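Local coordinates for fibronectin-binding protein (Streptococcus pyogenes, PDB 5A0L) that carries an internal thioester, the group through which this streptococcal surface adhesin binds covalently to its host, at residues N98-I103 against S186-N191; T6-K11 against P59-T64. One frame throughout, in Å; residues are numbered along the deposited sequence.

Contact 1: residues N98-I103 against S186-N191; sequences NILNVI and SGYRLN
L100, on helix 92-105, meets both Y188 and L190 of the chain that leads from helix 176-179 into strand 191-195. Its side chain can be followed outward. CB is 4.1 Å from both CD2 and CE2 of Y188. CG, turned beside the backbone N and anti to the carbonyl carbon (chi1 -65°), sends CD2 between the two partners. On one of them L100 CD2 meets Y188 CD2 at 4.0 Å. On the other it lies 3.7 Å from L190 CD1. The two leucines pass antiparallel, and L190 CD1 also reaches I103, one turn farther along the helix. There it packs 3.7 Å from CG1 of I103, while L190 CD2 settles near the CG2 methyl. The same methyl receives the end of the tyrosine, I103 CG2 standing 3.6 Å from Y188 OH, with the isoleucine set roughly perpendicular to the tyrosine side chain. Y188 CE2 also comes 3.6 Å from the L100 carbonyl oxygen, which lies oblique to the ring. Y104 packs edge-to-face with Y188, and I184 covers L100 further. With no hydrogen bond between the two segments, the irregular chain is held to the helix by interlocking branched side chains and one aromatic ring, a contact that rests on shape and the burial of apolar surface.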
# COMPACT_ATOMS: atom_id res chain seq x y z
N ASN A 98 9.14 10.11 -2.90
CA ASN A 98 9.45 8.71 -2.84
C ASN A 98 8.19 7.85 -2.80
O ASN A 98 8.04 6.89 -3.56
CB ASN A 98 10.38 8.38 -1.67
CG ASN A 98 11.79 8.84 -1.88
OD1 ASN A 98 12.27 9.01 -3.01
ND2 ASN A 98 12.50 8.99 -0.78
N ILE A 99 7.27 8.20 -1.90
CA ILE A 99 6.06 7.41 -1.75
C ILE A 99 5.18 7.54 -3.01
O ILE A 99 4.63 6.51 -3.47
CB ILE A 99 5.34 7.80 -0.46
CG1 ILE A 99 6.15 7.26 0.75
CG2 ILE A 99 3.90 7.28 -0.43
CD1 ILE A 99 5.77 7.80 2.09
N LEU A 100 5.02 8.76 -3.53
CA LEU A 100 4.20 8.91 -4.74
C LEU A 100 4.72 8.06 -5.89
O LEU A 100 3.95 7.44 -6.62
CB LEU A 100 4.11 10.36 -5.15
CG LEU A 100 3.41 11.35 -4.25
CD1 LEU A 100 3.49 12.75 -4.81
CD2 LEU A 100 2.00 10.97 -4.00
N ASN A 101 6.06 8.05 -6.07
CA ASN A 101 6.62 7.30 -7.17
C ASN A 101 6.51 5.80 -6.96
O ASN A 101 6.33 5.05 -7.94
CB ASN A 101 8.04 7.76 -7.49
CG ASN A 101 8.06 9.01 -8.35
OD1 ASN A 101 8.05 8.93 -9.59
ND2 ASN A 101 8.05 10.19 -7.71
N VAL A 102 6.61 5.32 -5.72
CA VAL A 102 6.35 3.91 -5.46
C VAL A 102 4.93 3.50 -5.89
O VAL A 102 4.73 2.52 -6.62
CB VAL A 102 6.57 3.55 -3.98
CG1 VAL A 102 5.98 2.18 -3.64
CG2 VAL A 102 8.05 3.60 -3.66
N ILE A 103 3.95 4.28 -5.46
CA ILE A 103 2.56 3.93 -5.75
C ILE A 103 2.30 4.01 -7.27
O ILE A 103 1.63 3.13 -7.82
CB ILE A 103 1.58 4.80 -4.95
CG1 ILE A 103 1.67 4.50 -3.44
CG2 ILE A 103 0.17 4.68 -5.45
CD1 ILE A 103 1.17 3.15 -3.05
N SER A 186 0.97 15.84 -13.49
CA SER A 186 0.75 17.10 -12.83
C SER A 186 -0.44 16.93 -11.91
O SER A 186 -1.47 16.40 -12.32
CB SER A 186 0.44 18.21 -13.85
OG SER A 186 0.34 19.45 -13.20
N GLY A 187 -0.28 17.35 -10.67
CA GLY A 187 -1.38 17.31 -9.69
C GLY A 187 -1.62 15.96 -9.03
O GLY A 187 -2.56 15.80 -8.26
N TYR A 188 -0.77 14.99 -9.32
CA TYR A 188 -0.88 13.65 -8.72
C TYR A 188 -0.99 13.78 -7.20
O TYR A 188 -0.15 14.42 -6.57
CB TYR A 188 0.33 12.78 -9.08
CG TYR A 188 0.22 11.31 -8.75
CD1 TYR A 188 -0.74 10.51 -9.36
CD2 TYR A 188 1.12 10.70 -7.89
CE1 TYR A 188 -0.82 9.16 -9.08
CE2 TYR A 188 1.04 9.35 -7.60
CZ TYR A 188 0.08 8.58 -8.22
OH TYR A 188 0.06 7.23 -7.93
N ARG A 189 -1.94 13.07 -6.62
CA ARG A 189 -2.20 13.16 -5.18
C ARG A 189 -2.71 11.81 -4.68
O ARG A 189 -3.51 11.15 -5.36
CB ARG A 189 -3.25 14.24 -4.90
CG ARG A 189 -3.44 14.55 -3.41
CD ARG A 189 -4.47 15.64 -3.15
NE ARG A 189 -4.21 16.83 -3.93
CZ ARG A 189 -5.09 17.81 -4.14
NH1 ARG A 189 -6.29 17.77 -3.59
NH2 ARG A 189 -4.76 18.81 -4.92
N LEU A 190 -2.28 11.45 -3.47
CA LEU A 190 -2.79 10.29 -2.77
C LEU A 190 -3.43 10.75 -1.46
O LEU A 190 -3.45 11.94 -1.13
CB LEU A 190 -1.71 9.24 -2.51
CG LEU A 190 -0.98 8.76 -3.76
CD1 LEU A 190 0.14 7.83 -3.34
CD2 LEU A 190 -1.92 8.06 -4.75
N ASN A 191 -3.96 9.78 -0.71
CA ASN A 191 -4.68 10.05 0.53
C ASN A 191 -4.23 9.09 1.61
O ASN A 191 -3.93 7.93 1.35
CB ASN A 191 -6.19 9.92 0.29
CG ASN A 191 -6.69 10.92 -0.71
OD1 ASN A 191 -6.59 10.71 -1.95
ND2 ASN A 191 -7.16 12.05 -0.21

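Contact 2: residues T6-K11 against P59-T64; sequences TVPNFK and PTYSTT
Y61 lays its side chain across P8 and F10, joining the 59-64 loop to the N-terminal chain at 6-11. The close packing is at the ring. Y61 CD1 sits in the plane of the F10 ring at its edge, 3.7 Å from CE1 of F10, and the ring planes are inclined at 51°, an oblique pairing that is neither a stack nor a T-shape. Farther along, Y61 CE1 touches P8 CB at 3.7 Å. T60 comes in under the tyrosine: its CG2, anti to the backbone N, lies over one face of the Y61 ring toward the rim and also meets P8 CG at 3.8 Å. P8 is thus gripped by both residues at the middle of the turn.

The phenol end is still close to the proline backbone: Y61 OH is 3.4 Å from P8 CA, without bonding to P8 N, which has no hydrogen to offer. The loose, solvent side lies beyond the hydroxyl, where T6 makes no direct contact with the tyrosine. A water spans the two instead, donating to T6 O and hydrogen-bonded at 2.8 Å to Y61 OH, in a region where T6 and Y61 are both exposed.

T60 and Y61 are the two central residues of a type II turn from P59 to S62, closed by a hydrogen bond from S62 N to P59 O. Beneath the contact runs strand 19-23: Y20 meets P8, T60 and F10 and bonds through its hydroxyl to Y61 N, Y22 touches P8 and T60, and T60 pairs through its backbone with D23. The two loops cover strand 19-23 of the barrel, and P8 O is tied to N38 on the adjacent strand 35-39.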
# COMPACT_ATOMS: atom_id res chain seq x y z
N THR A 6 -19.87 -6.27 -6.33
CA THR A 6 -20.65 -5.75 -5.15
C THR A 6 -19.73 -5.08 -4.12
O THR A 6 -18.63 -5.57 -3.83
CB THR A 6 -21.42 -6.88 -4.44
OG1 THR A 6 -22.07 -7.68 -5.43
CG2 THR A 6 -22.49 -6.32 -3.50
N VAL A 7 -20.20 -3.96 -3.58
CA VAL A 7 -19.47 -3.23 -2.53
C VAL A 7 -20.29 -3.21 -1.23
O VAL A 7 -21.52 -3.21 -1.25
CB VAL A 7 -19.03 -1.80 -2.93
CG1 VAL A 7 -18.04 -1.85 -4.07
CG2 VAL A 7 -20.21 -0.90 -3.23
N PRO A 8 -19.61 -3.13 -0.10
CA PRO A 8 -20.30 -3.03 1.18
C PRO A 8 -20.88 -1.63 1.39
O PRO A 8 -20.46 -0.64 0.78
CB PRO A 8 -19.19 -3.31 2.19
CG PRO A 8 -17.93 -2.85 1.48
CD PRO A 8 -18.15 -3.25 0.06
N ASN A 9 -21.85 -1.53 2.28
CA ASN A 9 -22.42 -0.25 2.68
C ASN A 9 -22.58 -0.22 4.20
O ASN A 9 -23.56 -0.71 4.76
CB ASN A 9 -23.75 0.02 1.98
CG ASN A 9 -24.29 1.42 2.26
OD1 ASN A 9 -23.72 2.18 3.05
ND2 ASN A 9 -25.38 1.76 1.62
N PHE A 10 -21.59 0.37 4.87
CA PHE A 10 -21.54 0.47 6.33
C PHE A 10 -21.49 1.94 6.71
O PHE A 10 -20.73 2.70 6.14
CB PHE A 10 -20.31 -0.28 6.88
CG PHE A 10 -20.47 -1.79 6.89
CD1 PHE A 10 -20.38 -2.51 5.73
CD2 PHE A 10 -20.73 -2.47 8.06
CE1 PHE A 10 -20.55 -3.88 5.73
CE2 PHE A 10 -20.89 -3.84 8.07
CZ PHE A 10 -20.82 -4.54 6.89
N LYS A 11 -22.26 2.33 7.70
CA LYS A 11 -22.23 3.69 8.23
C LYS A 11 -21.46 3.72 9.55
O LYS A 11 -21.74 2.94 10.47
CB LYS A 11 -23.64 4.25 8.44
CG LYS A 11 -23.62 5.71 8.93
CD LYS A 11 -24.84 6.51 8.51
CE LYS A 11 -26.12 5.96 9.10
NZ LYS A 11 -26.23 6.25 10.55
N PRO A 59 -11.57 -8.57 7.53
CA PRO A 59 -12.26 -8.94 6.30
C PRO A 59 -13.59 -8.23 6.16
O PRO A 59 -14.28 -7.97 7.16
CB PRO A 59 -12.46 -10.46 6.44
CG PRO A 59 -11.34 -10.90 7.32
CD PRO A 59 -11.19 -9.75 8.31
N THR A 60 -14.00 -7.96 4.94
CA THR A 60 -15.29 -7.36 4.68
C THR A 60 -16.41 -8.14 5.37
O THR A 60 -16.42 -9.38 5.39
CB THR A 60 -15.58 -7.29 3.18
OG1 THR A 60 -14.36 -7.13 2.47
CG2 THR A 60 -16.54 -6.15 2.89
N TYR A 61 -17.34 -7.38 5.96
CA TYR A 61 -18.57 -7.96 6.54
C TYR A 61 -18.32 -8.64 7.89
O TYR A 61 -19.21 -9.29 8.42
CB TYR A 61 -19.37 -8.85 5.57
CG TYR A 61 -19.66 -8.21 4.24
CD1 TYR A 61 -20.62 -7.19 4.12
CD2 TYR A 61 -18.97 -8.59 3.11
CE1 TYR A 61 -20.87 -6.58 2.89
CE2 TYR A 61 -19.22 -8.00 1.88
CZ TYR A 61 -20.17 -7.00 1.78
OH TYR A 61 -20.44 -6.39 0.55
N SER A 62 -17.13 -8.46 8.46
CA SER A 62 -16.82 -8.93 9.82
C SER A 62 -17.77 -8.30 10.83
O SER A 62 -18.45 -7.30 10.55
CB SER A 62 -15.36 -8.62 10.23
OG SER A 62 -14.39 -9.36 9.50
N THR A 63 -17.81 -8.89 12.02
CA THR A 63 -18.59 -8.32 13.13
C THR A 63 -17.94 -7.09 13.77
O THR A 63 -18.60 -6.39 14.52
CB THR A 63 -18.83 -9.33 14.25
OG1 THR A 63 -17.58 -9.88 14.70
CG2 THR A 63 -19.73 -10.45 13.74
N THR A 64 -16.66 -6.90 13.48
CA THR A 64 -15.86 -5.75 13.85
C THR A 64 -15.53 -5.02 12.54
O THR A 64 -15.00 -5.65 11.62
CB THR A 64 -14.52 -6.24 14.46
OG1 THR A 64 -14.74 -7.07 15.62
CG2 THR A 64 -13.61 -5.15 14.75
O HOH W 1 -18.43 -6.79 -1.34

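Contact 1 is a buried contact and contact 2 a surface one; their centres lie about 12 and 20 Å respectively from the centre of the chain and 28 Å from each other, and the contacts do not touch. The elements they hold differ: 186-191 packs on helix 92-105 and runs into strand 191-195, whereas 6-11 and 59-64 are irregular segments lying against strand 19-23. The chemistry follows position. Contact 1 joins leucine and isoleucine branches to a tyrosine with no hydrogen bond across. Contact 2 relies on aromatic rings and a proline, and uses its tyrosine hydroxyl for a water bridge at the protein surface.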